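Local coordinates for protein alanine racemase (Enterococcus faecalis, PDB 3E6E) that belongs to the alanine racemase family, pairs a TIM-barrel domain with a beta-strand domain, and holds DCS in pockets shared by its two subunits, at residues 40-43 / 47-50; 228-233 / 353-358; 313-318 / 363-368. The protein carries 1 engineered substitution. All coordinates share one frame; numbering follows the deposited sequence.

How the contacts relate
Contacts 1 and 2 stand on the same pocket, which holds DCS of chain D, their centres about 15 Å apart: Lys-40 reaches the ligand from contact 1, and Tyr-356 of contact 2 bonds its phosphate. They also touch each other, Gly-43 O packing 3.3 Å from Tyr-228 CE1. Contact 3 lies in the C-terminal domain, its centre about 19 Å from that of contact 1 and about 20 Å from that of contact 2, and its residues 313-315 line the other pocket, holding DCS of chain F. The dimer joins the two halves, since Asp-315 of contact 3 forms a salt bridge with Lys-40 of the second subunit, so that each pocket combines contacts 1 and 2 of one subunit with contact 3 of its partner.

Contact 1 of 3, residues 40-43 / 47-50; sequences KANG and GAVE. With DCS (D-[3-hydroxy-2-methyl-5-phosphonooxymethyl-pyridin-4-ylmethyl]-N,O-cycloserylamide), chain D.
Asn-42 and Gly-43 meet Gly-47 and Ala-48 across a tight turn that follows strand 34-38, the first strand of the TIM barrel, and leads into helix 48-56. At the start of the turn Lys-40 points away from the 47-50 segment and sends its chain, bent only at its end, to DCS, where NZ lies 3.6 Å from C4A; NZ also forms a salt bridge with Asp-315 of the second subunit. Ala-41, Asn-42 and Gly-43 all have positive phi and left-handed helical backbone angles, which curl the chain back on itself. Asn-42 supplies both acceptors of the contact. Its backbone O takes the N-H of Gly-47 at 2.7 Å, while its side chain, with CG anti to the backbone N (chi1 -169°), brings OD1 to 3.2 Å from Ala-48 N. That second bond is nearly straight at the hydrogen (174°), yet the donor stands above the amide plane, 68° out of it. Gly-43 closes the turn by backbone packing, its CA 3.7 Å from Gly-47 C and its N 3.7 Å from the methyl CB of Ala-48. Gly-47 occupies the N-cap position, so OD1 of Asn-42 satisfies an N-H of the first helical turn. One residue therefore engages two successive amides at the helix start, where the helix dipole would be expected to welcome a carbonyl oxygen, and probably steadies the turn that follows Lys-40.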
loop_
_atom_site.group_PDB
_atom_site.type_symbol
_atom_site.label_atom_id
_atom_site.label_comp_id
_atom_site.label_asym_id
_atom_site.label_seq_id
_atom_site.Cartn_x
_atom_site.Cartn_y
_atom_site.Cartn_z
ATOM N N LYS A 40 2.348 -13.796 6.428
ATOM C CA LYS A 40 2.997 -12.494 6.575
ATOM C C LYS A 40 2.294 -11.435 5.742
ATOM O O LYS A 40 1.325 -11.733 5.033
ATOM C CB LYS A 40 4.468 -12.567 6.150
ATOM C CG LYS A 40 4.732 -13.134 4.760
ATOM C CD LYS A 40 6.232 -13.182 4.548
ATOM C CE LYS A 40 6.630 -13.889 3.270
ATOM N NZ LYS A 40 6.474 -13.044 2.077
ATOM N N ALA A 41 2.808 -10.208 5.814
ATOM C CA ALA A 41 2.238 -9.068 5.099
ATOM C C ALA A 41 0.726 -9.069 5.352
ATOM O O ALA A 41 -0.092 -9.038 4.424
ATOM C CB ALA A 41 2.542 -9.176 3.613
ATOM N N ASN A 42 0.388 -9.123 6.638
ATOM C CA ASN A 42 -0.984 -9.161 7.114
ATOM C C ASN A 42 -1.836 -10.150 6.334
ATOM O O ASN A 42 -2.885 -9.796 5.787
ATOM C CB ASN A 42 -1.632 -7.773 7.060
ATOM C CG ASN A 42 -2.957 -7.736 7.793
ATOM O OD1 ASN A 42 -3.078 -8.277 8.894
ATOM N ND2 ASN A 42 -3.957 -7.101 7.193
ATOM N N GLY A 43 -1.382 -11.397 6.287
ATOM C CA GLY A 43 -2.129 -12.409 5.579
ATOM C C GLY A 43 -2.183 -12.163 4.088
ATOM O O GLY A 43 -3.163 -12.522 3.436
ATOM N N GLY A 47 -5.453 -10.547 5.849
ATOM C CA GLY A 47 -5.586 -10.499 7.298
ATOM C C GLY A 47 -4.885 -11.697 7.925
ATOM O O GLY A 47 -5.337 -12.840 7.789
ATOM N N ALA A 48 -3.780 -11.423 8.620
ATOM C CA ALA A 48 -2.960 -12.455 9.266
ATOM C C ALA A 48 -3.670 -13.372 10.257
ATOM O O ALA A 48 -3.726 -14.586 10.060
ATOM C CB ALA A 48 -1.777 -11.807 9.944
ATOM N N VAL A 49 -4.222 -12.807 11.319
ATOM C CA VAL A 49 -4.870 -13.637 12.309
ATOM C C VAL A 49 -6.062 -14.437 11.802
ATOM O O VAL A 49 -6.179 -15.622 12.093
ATOM C CB VAL A 49 -5.291 -12.811 13.531
ATOM C CG1 VAL A 49 -6.052 -13.690 14.518
ATOM C CG2 VAL A 49 -4.062 -12.222 14.203
ATOM N N GLU A 50 -6.952 -13.821 11.038
ATOM C CA GLU A 50 -8.114 -14.559 10.552
ATOM C C GLU A 50 -7.766 -15.520 9.431
ATOM O O GLU A 50 -8.529 -16.448 9.161
ATOM C CB GLU A 50 -9.223 -13.602 10.108
ATOM C CG GLU A 50 -8.732 -12.411 9.349
ATOM C CD GLU A 50 -8.149 -11.339 10.251
ATOM O OE1 GLU A 50 -6.916 -11.120 10.211
ATOM O OE2 GLU A 50 -8.936 -10.716 11.002
HETATM N N1 DCS D . 8.947 -19.805 2.289
HETATM C C2 DCS D . 9.791 -18.647 2.282
HETATM C C2A DCS D . 11.199 -18.700 2.845
HETATM C C3 DCS D . 9.269 -17.472 1.731
HETATM O O3 DCS D . 9.997 -16.334 1.688
HETATM C C4 DCS D . 7.913 -17.485 1.205
HETATM C C4A DCS D . 7.337 -16.221 0.599
HETATM C C5 DCS D . 7.137 -18.726 1.261
HETATM C C6 DCS D . 7.671 -19.843 1.800
HETATM C C5A DCS D . 5.727 -18.842 0.735
HETATM O O4P DCS D . 5.758 -18.693 -0.687
HETATM P P DCS D . 4.488 -18.749 -1.647
HETATM O O1P DCS D . 3.913 -20.071 -1.495
HETATM O O2P DCS D . 3.557 -17.694 -1.259
HETATM O O3P DCS D . 4.963 -18.552 -3.012
HETATM N N DCS D . 8.207 -15.745 -0.550
HETATM C CA DCS D . 7.878 -14.588 -1.272
HETATM C C DCS D . 8.523 -13.322 -1.147
HETATM O O DCS D . 9.537 -13.023 -0.284
HETATM N ND DCS D . 7.981 -12.491 -2.004
HETATM O OG DCS D . 6.990 -13.158 -2.695
HETATM C CB DCS D . 6.931 -14.429 -2.244
#

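Contact 2 of 3, residues 228-233 / 353-358; sequences YGLNPS and TIHYEV. With DCS (D-[3-hydroxy-2-methyl-5-phosphonooxymethyl-pyridin-4-ylmethyl]-N,O-cycloserylamide), chain D.
The loop 228-233 passes beside the start of helix 355-361 at side-chain distance, with CA atoms 7.8 Å apart for Leu-230 and His-355 and 8.5 Å for Pro-232 and Tyr-356. His-355 contributes the largest share of the contact. Its CG sits between the backbone N and the carbonyl carbon (chi1 46°), a setting that turns the imidazole out to the loop. There CB of Leu-230 lies over one ring face in a CH-pi contact, 3.8 Å from the centroid and 20° off the normal, displaced to the NE2 and CD2 rim. At the edge, NE2 donates to Asn-231 O at 3.0 Å; the oxygen lies near the imidazole plane, but the nitrogen stands 53° out of the carbonyl plane of Asn-231 and so misses the lone pairs. The loop is braced from within by Asn-231, whose OD1 accepts from Ser-233 OG at 2.9 Å and whose ND2 binds Leu-237 O. One residue on, Tyr-356 presents its hydroxyl edge to the backbone of Pro-232, OH lying 4.2 Å from Pro-232 O. The same OH donates to O3P of DCS in a bond modelled as very short, 2.4 Å, a length to be treated with caution. Leu-344 of helix 344-351 packs against both Leu-230 and His-355. Because NE2 is the donor, the imidazole must carry a proton there, and its bond ties the loop that follows strand 220-223 of the barrel to the very helix start that delivers Tyr-356 to the phosphate.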
loop_
_atom_site.group_PDB
_atom_site.type_symbol
_atom_site.label_atom_id
_atom_site.label_comp_id
_atom_site.label_asym_id
_atom_site.label_seq_id
_atom_site.Cartn_x
_atom_site.Cartn_y
_atom_site.Cartn_z
ATOM N N TYR A 228 -4.773 -18.931 -0.597
ATOM C CA TYR A 228 -5.612 -17.760 -0.813
ATOM C C TYR A 228 -6.333 -17.899 -2.159
ATOM O O TYR A 228 -7.062 -17.005 -2.580
ATOM C CB TYR A 228 -4.759 -16.496 -0.795
ATOM C CG TYR A 228 -3.968 -16.304 0.485
ATOM C CD1 TYR A 228 -4.591 -15.917 1.671
ATOM C CD2 TYR A 228 -2.586 -16.510 0.506
ATOM C CE1 TYR A 228 -3.856 -15.741 2.848
ATOM C CE2 TYR A 228 -1.839 -16.338 1.678
ATOM C CZ TYR A 228 -2.476 -15.954 2.844
ATOM O OH TYR A 228 -1.724 -15.777 3.990
ATOM N N GLY A 229 -6.115 -19.031 -2.821
ATOM C CA GLY A 229 -6.749 -19.312 -4.098
ATOM C C GLY A 229 -6.130 -18.684 -5.336
ATOM O O GLY A 229 -6.815 -18.499 -6.350
ATOM N N LEU A 230 -4.842 -18.363 -5.282
ATOM C CA LEU A 230 -4.205 -17.735 -6.424
ATOM C C LEU A 230 -3.115 -18.585 -7.038
ATOM O O LEU A 230 -2.193 -19.028 -6.349
ATOM C CB LEU A 230 -3.647 -16.379 -6.007
ATOM C CG LEU A 230 -4.714 -15.500 -5.346
ATOM C CD1 LEU A 230 -4.089 -14.238 -4.814
ATOM C CD2 LEU A 230 -5.814 -15.195 -6.352
ATOM N N ASN A 231 -3.231 -18.807 -8.344
ATOM C CA ASN A 231 -2.271 -19.612 -9.085
ATOM C C ASN A 231 -0.875 -19.078 -8.839
ATOM O O ASN A 231 -0.500 -18.046 -9.374
ATOM C CB ASN A 231 -2.579 -19.556 -10.568
ATOM C CG ASN A 231 -1.658 -20.420 -11.366
ATOM O OD1 ASN A 231 -0.440 -20.398 -11.170
ATOM N ND2 ASN A 231 -2.222 -21.192 -12.284
ATOM N N PRO A 232 -0.079 -19.794 -8.037
ATOM C CA PRO A 232 1.282 -19.356 -7.729
ATOM C C PRO A 232 2.202 -19.125 -8.912
ATOM O O PRO A 232 3.372 -18.826 -8.721
ATOM C CB PRO A 232 1.791 -20.446 -6.787
ATOM C CG PRO A 232 1.077 -21.658 -7.260
ATOM C CD PRO A 232 -0.329 -21.153 -7.521
ATOM N N SER A 233 1.695 -19.259 -10.133
ATOM C CA SER A 233 2.537 -19.018 -11.301
ATOM C C SER A 233 1.876 -18.049 -12.271
ATOM O O SER A 233 2.260 -17.968 -13.443
ATOM C CB SER A 233 2.840 -20.322 -12.033
ATOM O OG SER A 233 1.797 -20.682 -12.916
ATOM N N THR A 353 2.480 -6.868 -13.235
ATOM C CA THR A 353 3.202 -7.574 -12.183
ATOM C C THR A 353 2.452 -8.848 -11.810
ATOM O O THR A 353 1.723 -9.411 -12.625
ATOM C CB THR A 353 3.323 -6.691 -10.927
ATOM O OG1 THR A 353 2.017 -6.314 -10.476
ATOM C CG2 THR A 353 3.971 -5.358 -11.273
ATOM N N ILE A 354 2.637 -9.297 -10.573
ATOM C CA ILE A 354 2.019 -10.529 -10.106
ATOM C C ILE A 354 0.974 -10.206 -9.046
ATOM O O ILE A 354 1.082 -9.202 -8.354
ATOM C CB ILE A 354 3.092 -11.462 -9.532
ATOM C CG1 ILE A 354 3.779 -10.795 -8.347
ATOM C CG2 ILE A 354 4.107 -11.801 -10.633
ATOM C CD1 ILE A 354 5.100 -11.435 -7.930
ATOM N N HIS A 355 -0.051 -11.044 -8.921
ATOM C CA HIS A 355 -1.097 -10.780 -7.928
ATOM C C HIS A 355 -0.549 -10.718 -6.503
ATOM O O HIS A 355 -1.177 -10.108 -5.631
ATOM C CB HIS A 355 -2.210 -11.820 -8.021
ATOM C CG HIS A 355 -1.709 -13.220 -8.120
ATOM N ND1 HIS A 355 -0.637 -13.679 -7.382
ATOM C CD2 HIS A 355 -2.142 -14.273 -8.849
ATOM C CE1 HIS A 355 -0.436 -14.954 -7.649
ATOM N NE2 HIS A 355 -1.336 -15.341 -8.536
ATOM N N TYR A 356 0.610 -11.335 -6.261
ATOM C CA TYR A 356 1.220 -11.278 -4.930
ATOM C C TYR A 356 1.262 -9.826 -4.449
ATOM O O TYR A 356 1.004 -9.535 -3.271
ATOM C CB TYR A 356 2.672 -11.768 -4.947
ATOM C CG TYR A 356 2.896 -13.263 -4.880
ATOM C CD1 TYR A 356 2.706 -14.071 -6.002
ATOM C CD2 TYR A 356 3.399 -13.858 -3.722
ATOM C CE1 TYR A 356 3.027 -15.438 -5.975
ATOM C CE2 TYR A 356 3.723 -15.210 -3.688
ATOM C CZ TYR A 356 3.539 -15.993 -4.817
ATOM O OH TYR A 356 3.887 -17.324 -4.795
ATOM N N GLU A 357 1.612 -8.931 -5.378
ATOM C CA GLU A 357 1.754 -7.498 -5.101
ATOM C C GLU A 357 0.459 -6.698 -5.067
ATOM O O GLU A 357 0.362 -5.693 -4.365
ATOM C CB GLU A 357 2.697 -6.866 -6.133
ATOM C CG GLU A 357 3.001 -5.384 -5.913
ATOM C CD GLU A 357 3.987 -4.843 -6.935
ATOM O OE1 GLU A 357 3.640 -4.818 -8.134
ATOM O OE2 GLU A 357 5.110 -4.457 -6.548
ATOM N N VAL A 358 -0.529 -7.112 -5.843
ATOM C CA VAL A 358 -1.777 -6.373 -5.841
ATOM C C VAL A 358 -2.388 -6.545 -4.465
ATOM O O VAL A 358 -2.844 -5.588 -3.846
ATOM C CB VAL A 358 -2.748 -6.904 -6.924
ATOM C CG1 VAL A 358 -4.107 -6.187 -6.821
ATOM C CG2 VAL A 358 -2.133 -6.701 -8.310
HETATM N N1 DCS D . 8.947 -19.805 2.289
HETATM C C2 DCS D . 9.791 -18.647 2.282
HETATM C C2A DCS D . 11.199 -18.700 2.845
HETATM C C3 DCS D . 9.269 -17.472 1.731
HETATM O O3 DCS D . 9.997 -16.334 1.688
HETATM C C4 DCS D . 7.913 -17.485 1.205
HETATM C C4A DCS D . 7.337 -16.221 0.599
HETATM C C5 DCS D . 7.137 -18.726 1.261
HETATM C C6 DCS D . 7.671 -19.843 1.800
HETATM C C5A DCS D . 5.727 -18.842 0.735
HETATM O O4P DCS D . 5.758 -18.693 -0.687
HETATM P P DCS D . 4.488 -18.749 -1.647
HETATM O O1P DCS D . 3.913 -20.071 -1.495
HETATM O O2P DCS D . 3.557 -17.694 -1.259
HETATM O O3P DCS D . 4.963 -18.552 -3.012
HETATM N N DCS D . 8.207 -15.745 -0.550
HETATM C CA DCS D . 7.878 -14.588 -1.272
HETATM C C DCS D . 8.523 -13.322 -1.147
HETATM O O DCS D . 9.537 -13.023 -0.284
HETATM N ND DCS D . 7.981 -12.491 -2.004
HETATM O OG DCS D . 6.990 -13.158 -2.695
HETATM C CB DCS D . 6.931 -14.429 -2.244
#

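Contact 3 of 3, residues 313-318 / 363-368; sequences CMDQCM and SQRIPR. With DCS (D-[3-hydroxy-2-methyl-5-phosphonooxymethyl-pyridin-4-ylmethyl]-N,O-cycloserylamide), chain F.
Asp-315 and Arg-365 form a buried salt bridge within the C-terminal beta-strand domain, joining the loop before strand 317-321 to a type I beta turn that runs from Ser-363 to Ile-366. A single carboxylate oxygen does the work: Asp-315 OD1 receives Arg-365 NH2 at 2.5 Å, met nearly along its C-O axis, and Arg-365 NH1 adds a weak bond to it at 3.3 Å. OD1 approaches at the edge of the guanidinium, tilted somewhat from its plane, and the two flat groups are turned 28° against each other. Arg-365 gets there by a chain that is bent at chi3 (-92°), after its CB has already set out toward the aspartate. Further out, other charges hold both partners. The NE of Arg-365 is bridged to Asp-288 OD2 and its NH1 to Glu-70 OE1 of the second subunit, while OD2 of Asp-315 pairs with Lys-40 NZ of that subunit. The guanidinium is thus gripped by three carboxylates, which would offset the nearby Arg-7, and the aspartate is shared between two cations on different chains. Arg-365 thus stands behind a pocket residue, an arrangement consistent with its orienting Asp-315 toward Lys-40 of the second subunit. The loop carrying it also lines the site of DCS in chain F, where Cys-313 CB lies 3.5 Å from the ligand atom O.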
loop_
_atom_site.group_PDB
_atom_site.type_symbol
_atom_site.label_atom_id
_atom_site.label_comp_id
_atom_site.label_asym_id
_atom_site.label_seq_id
_atom_site.Cartn_x
_atom_site.Cartn_y
_atom_site.Cartn_z
ATOM N N CYS A 313 -7.677 8.817 -9.481
ATOM C CA CYS A 313 -7.294 9.818 -8.481
ATOM C C CYS A 313 -6.831 9.131 -7.216
ATOM O O CYS A 313 -7.044 7.942 -7.038
ATOM C CB CYS A 313 -8.472 10.722 -8.098
ATOM S SG CYS A 313 -9.107 11.793 -9.381
ATOM N N MET A 314 -6.208 9.907 -6.337
ATOM C CA MET A 314 -5.734 9.413 -5.051
ATOM C C MET A 314 -6.900 8.706 -4.372
ATOM O O MET A 314 -6.792 7.543 -3.997
ATOM C CB MET A 314 -5.256 10.594 -4.185
ATOM C CG MET A 314 -4.617 10.224 -2.856
ATOM S SD MET A 314 -3.807 11.601 -1.926
ATOM C CE MET A 314 -2.324 11.773 -2.854
ATOM N N ASP A 315 -8.032 9.402 -4.264
ATOM C CA ASP A 315 -9.218 8.864 -3.591
ATOM C C ASP A 315 -10.424 8.381 -4.384
ATOM O O ASP A 315 -11.390 7.903 -3.792
ATOM C CB ASP A 315 -9.685 9.859 -2.540
ATOM C CG ASP A 315 -8.847 9.796 -1.300
ATOM O OD1 ASP A 315 -8.911 8.743 -0.640
ATOM O OD2 ASP A 315 -8.128 10.773 -0.988
ATOM N N GLN A 316 -10.392 8.498 -5.703
ATOM C CA GLN A 316 -11.511 8.016 -6.506
ATOM C C GLN A 316 -11.165 7.927 -7.977
ATOM O O GLN A 316 -10.086 8.347 -8.409
ATOM C CB GLN A 316 -12.730 8.917 -6.339
ATOM C CG GLN A 316 -12.487 10.358 -6.706
ATOM C CD GLN A 316 -12.298 11.231 -5.488
ATOM O OE1 GLN A 316 -11.312 11.106 -4.769
ATOM N NE2 GLN A 316 -13.253 12.119 -5.248
ATOM N N CYS A 317 -12.081 7.355 -8.746
ATOM C CA CYS A 317 -11.877 7.231 -10.175
ATOM C C CYS A 317 -13.215 7.194 -10.893
ATOM O O CYS A 317 -14.228 6.756 -10.339
ATOM C CB CYS A 317 -11.032 5.988 -10.499
ATOM S SG CYS A 317 -11.685 4.389 -9.997
ATOM N N MET A 318 -13.231 7.682 -12.123
ATOM C CA MET A 318 -14.470 7.701 -12.882
ATOM C C MET A 318 -14.504 6.651 -13.981
ATOM O O MET A 318 -13.506 6.408 -14.671
ATOM C CB MET A 318 -14.728 9.083 -13.481
ATOM C CG MET A 318 -13.591 10.062 -13.357
ATOM S SD MET A 318 -13.337 10.652 -11.681
ATOM C CE MET A 318 -11.656 10.167 -11.433
ATOM N N SER A 363 -4.399 -1.018 0.674
ATOM C CA SER A 363 -4.151 -0.279 1.911
ATOM C C SER A 363 -4.907 -0.721 3.159
ATOM O O SER A 363 -5.894 -1.439 3.085
ATOM C CB SER A 363 -4.420 1.206 1.669
ATOM O OG SER A 363 -4.191 1.968 2.843
ATOM N N GLN A 364 -4.420 -0.271 4.310
ATOM C CA GLN A 364 -5.019 -0.589 5.598
ATOM C C GLN A 364 -6.390 0.070 5.686
ATOM O O GLN A 364 -7.327 -0.485 6.268
ATOM C CB GLN A 364 -4.138 -0.046 6.737
ATOM C CG GLN A 364 -4.693 -0.315 8.152
ATOM C CD GLN A 364 -4.360 0.779 9.178
ATOM O OE1 GLN A 364 -3.294 1.397 9.135
ATOM N NE2 GLN A 364 -5.272 1.001 10.118
ATOM N N ARG A 365 -6.490 1.268 5.113
ATOM C CA ARG A 365 -7.726 2.035 5.142
ATOM C C ARG A 365 -8.936 1.304 4.584
ATOM O O ARG A 365 -10.077 1.684 4.868
ATOM C CB ARG A 365 -7.549 3.379 4.424
ATOM C CG ARG A 365 -6.706 3.343 3.157
ATOM C CD ARG A 365 -6.530 4.751 2.581
ATOM N NE ARG A 365 -7.567 5.048 1.594
ATOM C CZ ARG A 365 -7.990 6.269 1.295
ATOM N NH1 ARG A 365 -7.475 7.325 1.910
ATOM N NH2 ARG A 365 -8.933 6.425 0.379
ATOM N N ILE A 366 -8.710 0.253 3.806
ATOM C CA ILE A 366 -9.848 -0.472 3.273
ATOM C C ILE A 366 -10.292 -1.532 4.269
ATOM O O ILE A 366 -9.549 -2.464 4.575
ATOM C CB ILE A 366 -9.541 -1.150 1.938
ATOM C CG1 ILE A 366 -8.935 -0.145 0.960
ATOM C CG2 ILE A 366 -10.818 -1.710 1.359
ATOM C CD1 ILE A 366 -8.817 -0.665 -0.470
ATOM N N PRO A 367 -11.512 -1.389 4.800
ATOM C CA PRO A 367 -12.050 -2.345 5.768
ATOM C C PRO A 367 -12.143 -3.741 5.164
ATOM O O PRO A 367 -12.519 -3.913 3.996
ATOM C CB PRO A 367 -13.425 -1.765 6.100
ATOM C CG PRO A 367 -13.210 -0.294 5.936
ATOM C CD PRO A 367 -12.418 -0.237 4.644
ATOM N N ARG A 368 -11.794 -4.743 5.957
ATOM C CA ARG A 368 -11.862 -6.104 5.466
ATOM C C ARG A 368 -12.983 -6.841 6.187
ATOM O O ARG A 368 -12.952 -6.987 7.402
ATOM C CB ARG A 368 -10.500 -6.785 5.647
ATOM C CG ARG A 368 -9.447 -6.266 4.647
ATOM C CD ARG A 368 -8.052 -6.228 5.254
ATOM N NE ARG A 368 -7.298 -5.033 4.864
ATOM C CZ ARG A 368 -6.537 -4.932 3.776
ATOM N NH1 ARG A 368 -6.403 -5.947 2.944
ATOM N NH2 ARG A 368 -5.907 -3.807 3.511
HETATM N N1 DCS F . -8.695 19.684 -3.546
HETATM C C2 DCS F . -9.362 18.477 -3.918
HETATM C C2A DCS F . -10.871 18.454 -4.168
HETATM C C3 DCS F . -8.572 17.329 -4.032
HETATM O O3 DCS F . -9.120 16.140 -4.375
HETATM C C4 DCS F . -7.132 17.431 -3.780
HETATM C C4A DCS F . -6.288 16.205 -3.907
HETATM C C5 DCS F . -6.537 18.725 -3.401
HETATM C C6 DCS F . -7.344 19.807 -3.298
HETATM C C5A DCS F . -5.025 18.950 -3.108
HETATM O O4P DCS F . -4.208 18.784 -4.291
HETATM P P DCS F . -2.598 18.949 -4.367
HETATM O O1P DCS F . -2.277 20.325 -3.989
HETATM O O2P DCS F . -1.976 17.982 -3.457
HETATM O O3P DCS F . -2.196 18.689 -5.736
HETATM N N DCS F . -6.239 15.781 -5.350
HETATM C CA DCS F . -5.496 14.659 -5.700
HETATM C C DCS F . -6.014 13.342 -5.862
HETATM O O DCS F . -7.310 12.973 -5.696
HETATM N ND DCS F . -5.032 12.547 -6.197
HETATM O OG DCS F . -3.868 13.296 -6.262
HETATM C CB DCS F . -4.155 14.578 -5.959
#